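Local atomic coordinates of mandalate racemase/muconate lactonizing enzyme (Unidentified, PDB entry 4E4U), a protein that is of undetermined function but probably acts on a carboxylate substrate, as mandelate racemase and other members of the enolase superfamily do. Residues 127-132 with 158-163; 203-208 with 228-233. All coordinates share one frame; numbering follows the deposited sequence. Where two conformers were deposited one is given.

Contact 1 (127-132 with 158-163); sequences SYTYLY and LGFTAV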
loop_
_atom_site.group_PDB
_atom_site.type_symbol
_atom_site.label_atom_id
_atom_site.label_comp_id
_atom_site.label_asym_id
_atom_site.label_seq_id
_atom_site.Cartn_x
_atom_site.Cartn_y
_atom_site.Cartn_z
ATOM N N SER A 127 -20.198 5.931 33.237
ATOM C CA SER A 127 -21.351 6.026 32.352
ATOM C C SER A 127 -21.557 7.435 31.808
ATOM O O SER A 127 -20.960 8.396 32.292
ATOM C CB SER A 127 -22.616 5.543 33.057
ATOM O OG SER A 127 -23.049 6.491 34.006
ATOM N N TYR A 128 -22.396 7.547 30.787
ATOM C CA TYR A 128 -22.785 8.847 30.271
ATOM C C TYR A 128 -24.253 8.810 29.931
ATOM O O TYR A 128 -24.846 7.734 29.848
ATOM C CB TYR A 128 -21.983 9.213 29.033
ATOM C CG TYR A 128 -22.336 8.480 27.756
ATOM C CD1 TYR A 128 -23.316 8.972 26.896
ATOM C CD2 TYR A 128 -21.633 7.352 27.365
ATOM C CE1 TYR A 128 -23.603 8.334 25.686
ATOM C CE2 TYR A 128 -21.917 6.705 26.165
ATOM C CZ TYR A 128 -22.899 7.200 25.327
ATOM O OH TYR A 128 -23.177 6.576 24.131
ATOM N N THR A 129 -24.840 9.982 29.721
ATOM C CA THR A 129 -26.191 10.039 29.187
ATOM C C THR A 129 -26.309 11.098 28.098
ATOM O O THR A 129 -25.549 12.071 28.072
ATOM C CB THR A 129 -27.240 10.306 30.297
ATOM O OG1 THR A 129 -28.559 10.270 29.732
ATOM C CG2 THR A 129 -27.000 11.659 30.966
ATOM N N TYR A 130 -27.247 10.887 27.179
ATOM C CA TYR A 130 -27.726 11.968 26.335
ATOM C C TYR A 130 -28.307 13.057 27.222
ATOM O O TYR A 130 -28.841 12.783 28.305
ATOM C CB TYR A 130 -28.845 11.477 25.419
ATOM C CG TYR A 130 -28.462 11.253 23.977
ATOM C CD1 TYR A 130 -28.021 12.297 23.177
ATOM C CD2 TYR A 130 -28.564 9.993 23.409
ATOM C CE1 TYR A 130 -27.681 12.092 21.854
ATOM C CE2 TYR A 130 -28.229 9.775 22.088
ATOM C CZ TYR A 130 -27.784 10.830 21.313
ATOM O OH TYR A 130 -27.445 10.615 19.997
ATOM N N LEU A 131 -28.221 14.293 26.749
ATOM C CA LEU A 131 -28.906 15.398 27.393
ATOM C C LEU A 131 -30.378 15.369 26.991
ATOM O O LEU A 131 -30.708 15.252 25.801
ATOM C CB LEU A 131 -28.269 16.724 26.980
ATOM C CG LEU A 131 -26.786 16.863 27.330
ATOM C CD1 LEU A 131 -26.220 18.191 26.824
ATOM C CD2 LEU A 131 -26.580 16.726 28.833
ATOM N N TYR A 132 -31.262 15.468 27.981
ATOM C CA TYR A 132 -32.703 15.515 27.727
ATOM C C TYR A 132 -33.314 16.811 28.258
ATOM O O TYR A 132 -34.108 16.790 29.206
ATOM C CB TYR A 132 -33.401 14.310 28.365
ATOM C CG TYR A 132 -33.049 12.985 27.725
ATOM C CD1 TYR A 132 -33.737 12.522 26.612
ATOM C CD2 TYR A 132 -32.030 12.192 28.239
ATOM C CE1 TYR A 132 -33.414 11.307 26.028
ATOM C CE2 TYR A 132 -31.703 10.984 27.669
ATOM C CZ TYR A 132 -32.393 10.540 26.562
ATOM O OH TYR A 132 -32.052 9.327 26.003
ATOM N N LEU A 158 -25.086 15.474 39.327
ATOM C CA LEU A 158 -25.454 14.095 39.647
ATOM C C LEU A 158 -24.229 13.190 39.712
ATOM O O LEU A 158 -24.280 12.114 40.319
ATOM C CB LEU A 158 -26.427 13.528 38.617
ATOM C CG LEU A 158 -27.799 14.166 38.434
ATOM C CD1 LEU A 158 -28.546 13.377 37.382
ATOM C CD2 LEU A 158 -28.572 14.178 39.733
ATOM N N GLY A 159 -23.142 13.607 39.065
ATOM C CA GLY A 159 -21.910 12.839 39.065
ATOM C C GLY A 159 -21.448 12.353 37.702
ATOM O O GLY A 159 -20.395 11.721 37.605
ATOM N N PHE A 160 -22.220 12.624 36.650
ATOM C CA PHE A 160 -21.810 12.227 35.302
ATOM C C PHE A 160 -20.499 12.888 34.895
ATOM O O PHE A 160 -20.265 14.072 35.172
ATOM C CB PHE A 160 -22.876 12.593 34.267
ATOM C CG PHE A 160 -23.999 11.597 34.157
ATOM C CD1 PHE A 160 -23.791 10.358 33.564
ATOM C CD2 PHE A 160 -25.268 11.909 34.627
ATOM C CE1 PHE A 160 -24.824 9.446 33.439
ATOM C CE2 PHE A 160 -26.310 10.996 34.508
ATOM C CZ PHE A 160 -26.085 9.766 33.915
ATOM N N THR A 161 -19.656 12.107 34.224
ATOM C CA THR A 161 -18.355 12.571 33.743
ATOM C C THR A 161 -18.302 12.679 32.217
ATOM O O THR A 161 -17.231 12.883 31.645
ATOM C CB THR A 161 -17.221 11.640 34.205
ATOM O OG1 THR A 161 -17.433 10.331 33.666
ATOM C CG2 THR A 161 -17.186 11.561 35.718
ATOM N N ALA A 162 -19.453 12.536 31.563
ATOM C CA ALA A 162 -19.560 12.703 30.115
ATOM C C ALA A 162 -21.024 12.910 29.763
ATOM O O ALA A 162 -21.908 12.367 30.431
ATOM C CB ALA A 162 -19.001 11.488 29.380
ATOM N N VAL A 163 -21.281 13.710 28.730
ATOM C CA VAL A 163 -22.647 13.959 28.275
ATOM C C VAL A 163 -22.665 13.942 26.753
ATOM O O VAL A 163 -21.669 14.307 26.117
ATOM C CB VAL A 163 -23.210 15.306 28.802
ATOM C CG1 VAL A 163 -23.358 15.270 30.324
ATOM C CG2 VAL A 163 -22.331 16.484 28.355
HETATM O O HOH W 1 -19.748 9.250 34.473
#

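Contact 2 (203-208 with 228-233); sequences DLLFGT and DPLWFE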
loop_
_atom_site.group_PDB
_atom_site.type_symbol
_atom_site.label_atom_id
_atom_site.label_comp_id
_atom_site.label_asym_id
_atom_site.label_seq_id
_atom_site.Cartn_x
_atom_site.Cartn_y
_atom_site.Cartn_z
ATOM N N ASP A 203 -16.536 15.067 29.830
ATOM C CA ASP A 203 -16.259 15.026 28.407
ATOM C C ASP A 203 -17.500 15.326 27.575
ATOM O O ASP A 203 -18.631 15.032 27.988
ATOM C CB ASP A 203 -15.712 13.652 28.015
ATOM C CG ASP A 203 -14.224 13.515 28.291
ATOM O OD1 ASP A 203 -13.424 14.251 27.665
ATOM O OD2 ASP A 203 -13.847 12.662 29.127
ATOM N N LEU A 204 -17.270 15.923 26.408
ATOM C CA LEU A 204 -18.315 16.102 25.412
ATOM C C LEU A 204 -18.303 14.920 24.460
ATOM O O LEU A 204 -17.253 14.555 23.917
ATOM C CB LEU A 204 -18.059 17.362 24.584
ATOM C CG LEU A 204 -17.822 18.682 25.310
ATOM C CD1 LEU A 204 -17.621 19.813 24.313
ATOM C CD2 LEU A 204 -18.973 18.989 26.213
ATOM N N LEU A 205 -19.472 14.327 24.252
ATOM C CA LEU A 205 -19.643 13.254 23.282
ATOM C C LEU A 205 -20.506 13.811 22.168
ATOM O O LEU A 205 -21.677 14.131 22.382
ATOM C CB LEU A 205 -20.320 12.047 23.935
ATOM C CG LEU A 205 -19.670 11.575 25.230
ATOM C CD1 LEU A 205 -20.476 10.467 25.861
ATOM C CD2 LEU A 205 -18.253 11.127 24.982
ATOM N N PHE A 206 -19.926 13.974 20.985
ATOM C CA PHE A 206 -20.674 14.579 19.899
ATOM C C PHE A 206 -21.442 13.470 19.187
ATOM O O PHE A 206 -20.870 12.707 18.407
ATOM C CB PHE A 206 -19.763 15.364 18.952
ATOM C CG PHE A 206 -20.503 16.349 18.112
ATOM C CD1 PHE A 206 -20.798 17.616 18.599
ATOM C CD2 PHE A 206 -20.939 15.996 16.849
ATOM C CE1 PHE A 206 -21.497 18.516 17.826
ATOM C CE2 PHE A 206 -21.638 16.890 16.072
ATOM C CZ PHE A 206 -21.919 18.149 16.557
ATOM N N GLY A 207 -22.730 13.369 19.503
ATOM C CA GLY A 207 -23.501 12.173 19.218
ATOM C C GLY A 207 -24.256 12.163 17.910
ATOM O O GLY A 207 -25.456 11.866 17.878
ATOM N N THR A 208 -23.549 12.463 16.827
ATOM C CA THR A 208 -24.138 12.460 15.494
ATOM C C THR A 208 -24.683 11.083 15.096
ATOM O O THR A 208 -24.361 10.058 15.724
ATOM C CB THR A 208 -23.141 13.009 14.453
ATOM O OG1 THR A 208 -21.807 12.940 14.980
ATOM C CG2 THR A 208 -23.452 14.464 14.172
ATOM N N ASP A 228 -12.256 19.946 22.176
ATOM C CA ASP A 228 -11.710 18.644 22.590
ATOM C C ASP A 228 -12.755 17.593 23.000
ATOM O O ASP A 228 -12.683 17.049 24.105
ATOM C CB ASP A 228 -10.674 18.837 23.712
ATOM C CG ASP A 228 -9.859 17.574 24.001
ATOM O OD1 ASP A 228 -9.563 16.796 23.067
ATOM O OD2 ASP A 228 -9.487 17.369 25.174
ATOM N N PRO A 229 -13.718 17.284 22.108
ATOM C CA PRO A 229 -14.672 16.225 22.453
ATOM C C PRO A 229 -13.975 14.875 22.582
ATOM O O PRO A 229 -12.988 14.591 21.874
ATOM C CB PRO A 229 -15.639 16.189 21.259
ATOM C CG PRO A 229 -15.272 17.319 20.374
ATOM C CD PRO A 229 -13.905 17.790 20.737
ATOM N N LEU A 230 -14.505 14.039 23.465
ATOM C CA LEU A 230 -14.002 12.680 23.618
ATOM C C LEU A 230 -14.265 11.844 22.359
ATOM O O LEU A 230 -13.463 10.991 21.999
ATOM C CB LEU A 230 -14.604 12.031 24.867
ATOM C CG LEU A 230 -14.446 10.517 25.076
ATOM C CD1 LEU A 230 -13.004 10.051 24.991
ATOM C CD2 LEU A 230 -15.039 10.103 26.412
ATOM N N TRP A 231 -15.385 12.081 21.688
ATOM C CA TRP A 231 -15.587 11.440 20.396
ATOM C C TRP A 231 -16.531 12.176 19.474
ATOM O O TRP A 231 -17.300 13.044 19.899
ATOM C CB TRP A 231 -16.021 9.977 20.544
ATOM C CG TRP A 231 -17.424 9.691 21.027
ATOM C CD1 TRP A 231 -18.606 10.088 20.457
ATOM C CD2 TRP A 231 -17.781 8.837 22.115
ATOM N NE1 TRP A 231 -19.676 9.568 21.159
ATOM C CE2 TRP A 231 -19.190 8.780 22.181
ATOM C CE3 TRP A 231 -17.040 8.108 23.057
ATOM C CZ2 TRP A 231 -19.871 8.043 23.147
ATOM C CZ3 TRP A 231 -17.715 7.373 24.015
ATOM C CH2 TRP A 231 -19.116 7.346 24.053
ATOM N N PHE A 232 -16.437 11.796 18.206
ATOM C CA PHE A 232 -17.301 12.243 17.122
ATOM C C PHE A 232 -17.961 10.948 16.647
ATOM O O PHE A 232 -17.290 10.069 16.084
ATOM C CB PHE A 232 -16.411 12.874 16.055
ATOM C CG PHE A 232 -17.131 13.457 14.854
ATOM C CD1 PHE A 232 -18.514 13.594 14.793
ATOM C CD2 PHE A 232 -16.381 13.864 13.756
ATOM C CE1 PHE A 232 -19.118 14.150 13.657
ATOM C CE2 PHE A 232 -16.982 14.410 12.639
ATOM C CZ PHE A 232 -18.348 14.552 12.588
ATOM N N GLU A 233 -19.254 10.806 16.937
ATOM C CA GLU A 233 -19.987 9.554 16.745
ATOM C C GLU A 233 -20.562 9.445 15.338
ATOM O O GLU A 233 -21.070 10.430 14.808
ATOM C CB GLU A 233 -21.141 9.513 17.750
ATOM C CG GLU A 233 -21.974 8.245 17.754
ATOM C CD GLU A 233 -22.695 8.028 19.077
ATOM O OE1 GLU A 233 -22.190 8.487 20.123
ATOM O OE2 GLU A 233 -23.757 7.375 19.078
HETATM O O HOH W 2 -14.393 16.203 26.055
#

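Contact 1 (127-132 with 158-163)
A chi1 of -176° sends the hydroxyl of Thr-129 away from the backbone N and leaves CG2 facing Phe-160; the phenylalanine has CG beside its own N (chi1 -82°) and its ring swings back to meet the methyl. The result is a CH-pi contact, with CG2 of Thr-129 lying 3.8 Å from the ring centroid of Phe-160, over one face but offset toward the rim. The two segments belong to a beta-alpha-beta unit of the enolase-type barrel, in which the parallel strands 125-130 and 162-165 are linked through helix 145-158. Gly-159 ends that helix in a Schellman motif, its positive phi (118°) turning the chain out of the helix into the short link, Phe-160 and Thr-161, that leads to strand 162-165.

A threonine suits position 129 because it serves two sides: the methyl packs on the ring while OG1 donates to Tyr-130 O (2.9 Å) and also bonds the backbone N of Met-337. Further along, CD2 of Leu-131 reaches CB of Val-163 at 3.7 Å, and Leu-131 also packs on Cys-151 and Asn-155 of helix 145-158. Ala-162 is small enough for its CB to sit 3.8 Å from CB of Tyr-128, whose hydroxyl reaches onward to Lys-164.

No direct hydrogen bond joins the two segments, and the buried N and O of Ala-162 have no partner in the model. Val-163 CA makes a CH...O contact with Thr-129 O at 3.5 Å. Where the second segment approaches its strand, a water bridges the two backbones, donating to Ser-127 O at 2.6 Å and accepting from Thr-161 N at 2.9 Å.

Contact 2 (203-208 with 228-233)
The indole of Trp-231 carries Leu-205 CD2 over the centre of one face of its six-membered ring, 3.6 Å from the centroid, and has Phe-206 O near its plane at the edge; Tyr-128 meets the same indole edge-to-face. On the other side of the sheet, Thr-208 OG1 sits at the edge of the Phe-232 ring, 3.2 Å from CE1, while the side chains of Phe-206 and Phe-232 run alongside each other, with their ring planes at 77°. These two phenylalanines pack outward against helix 214-224, which links strands 203-206 and 231-233 in a parallel beta-alpha-beta unit of the barrel. Leu-205 and Trp-231 face its interior, so bulky apolar groups fill both layers.

The segments are joined by Leu-230 N to Leu-204 O (2.8 Å), Phe-206 N to Trp-231 O (3.0 Å) and Glu-233 N to Phe-206 O (2.9 Å). Beyond them Gly-207 centres an inverse gamma turn, and Thr-208 OG1 donates in the carbonyl plane to Glu-233 O at 2.6 Å. At the opposite end a water donates to Asp-203 OD1 (2.7 Å) and to Asp-228 O while accepting from Leu-204 N. Asp-203 also forms salt bridges with Arg-126 and with Arg-219 of the second subunit.

With CG between its backbone N and carbonyl carbon (chi1 72°), Trp-231 turns NE1 to the anti lone pair of Glu-233 OE1 at 2.9 Å, tilted 30° out of the indole plane. Lys-164 and Gln-280 bind that oxygen too. Three donors on one carboxylate oxygen imply a carboxylate held firmly in orientation at the C-terminal end of the strand, the end where this superfamily places its active site.

In the fold
Both contacts are buried, and each closes one beta-alpha-beta unit of the same barrel: strand 162-165 of contact 1 is the neighbour of strand 203-206 in contact 2. Backbone pairs from Thr-161 O to Asp-203 N and from Val-163 O to Leu-205 N, each 2.9 Å and probably hydrogen bonds, stitch them together, and Tyr-128 packs on Leu-205 in the interior. Their chemistry differs. Contact 1 rests on apolar packing and a water bridge, whereas contact 2 has direct strand-to-strand hydrogen bonds and places charged groups at both strand ends. Each also touches the second subunit, through Gly-159 in the first and the aspartates in the second.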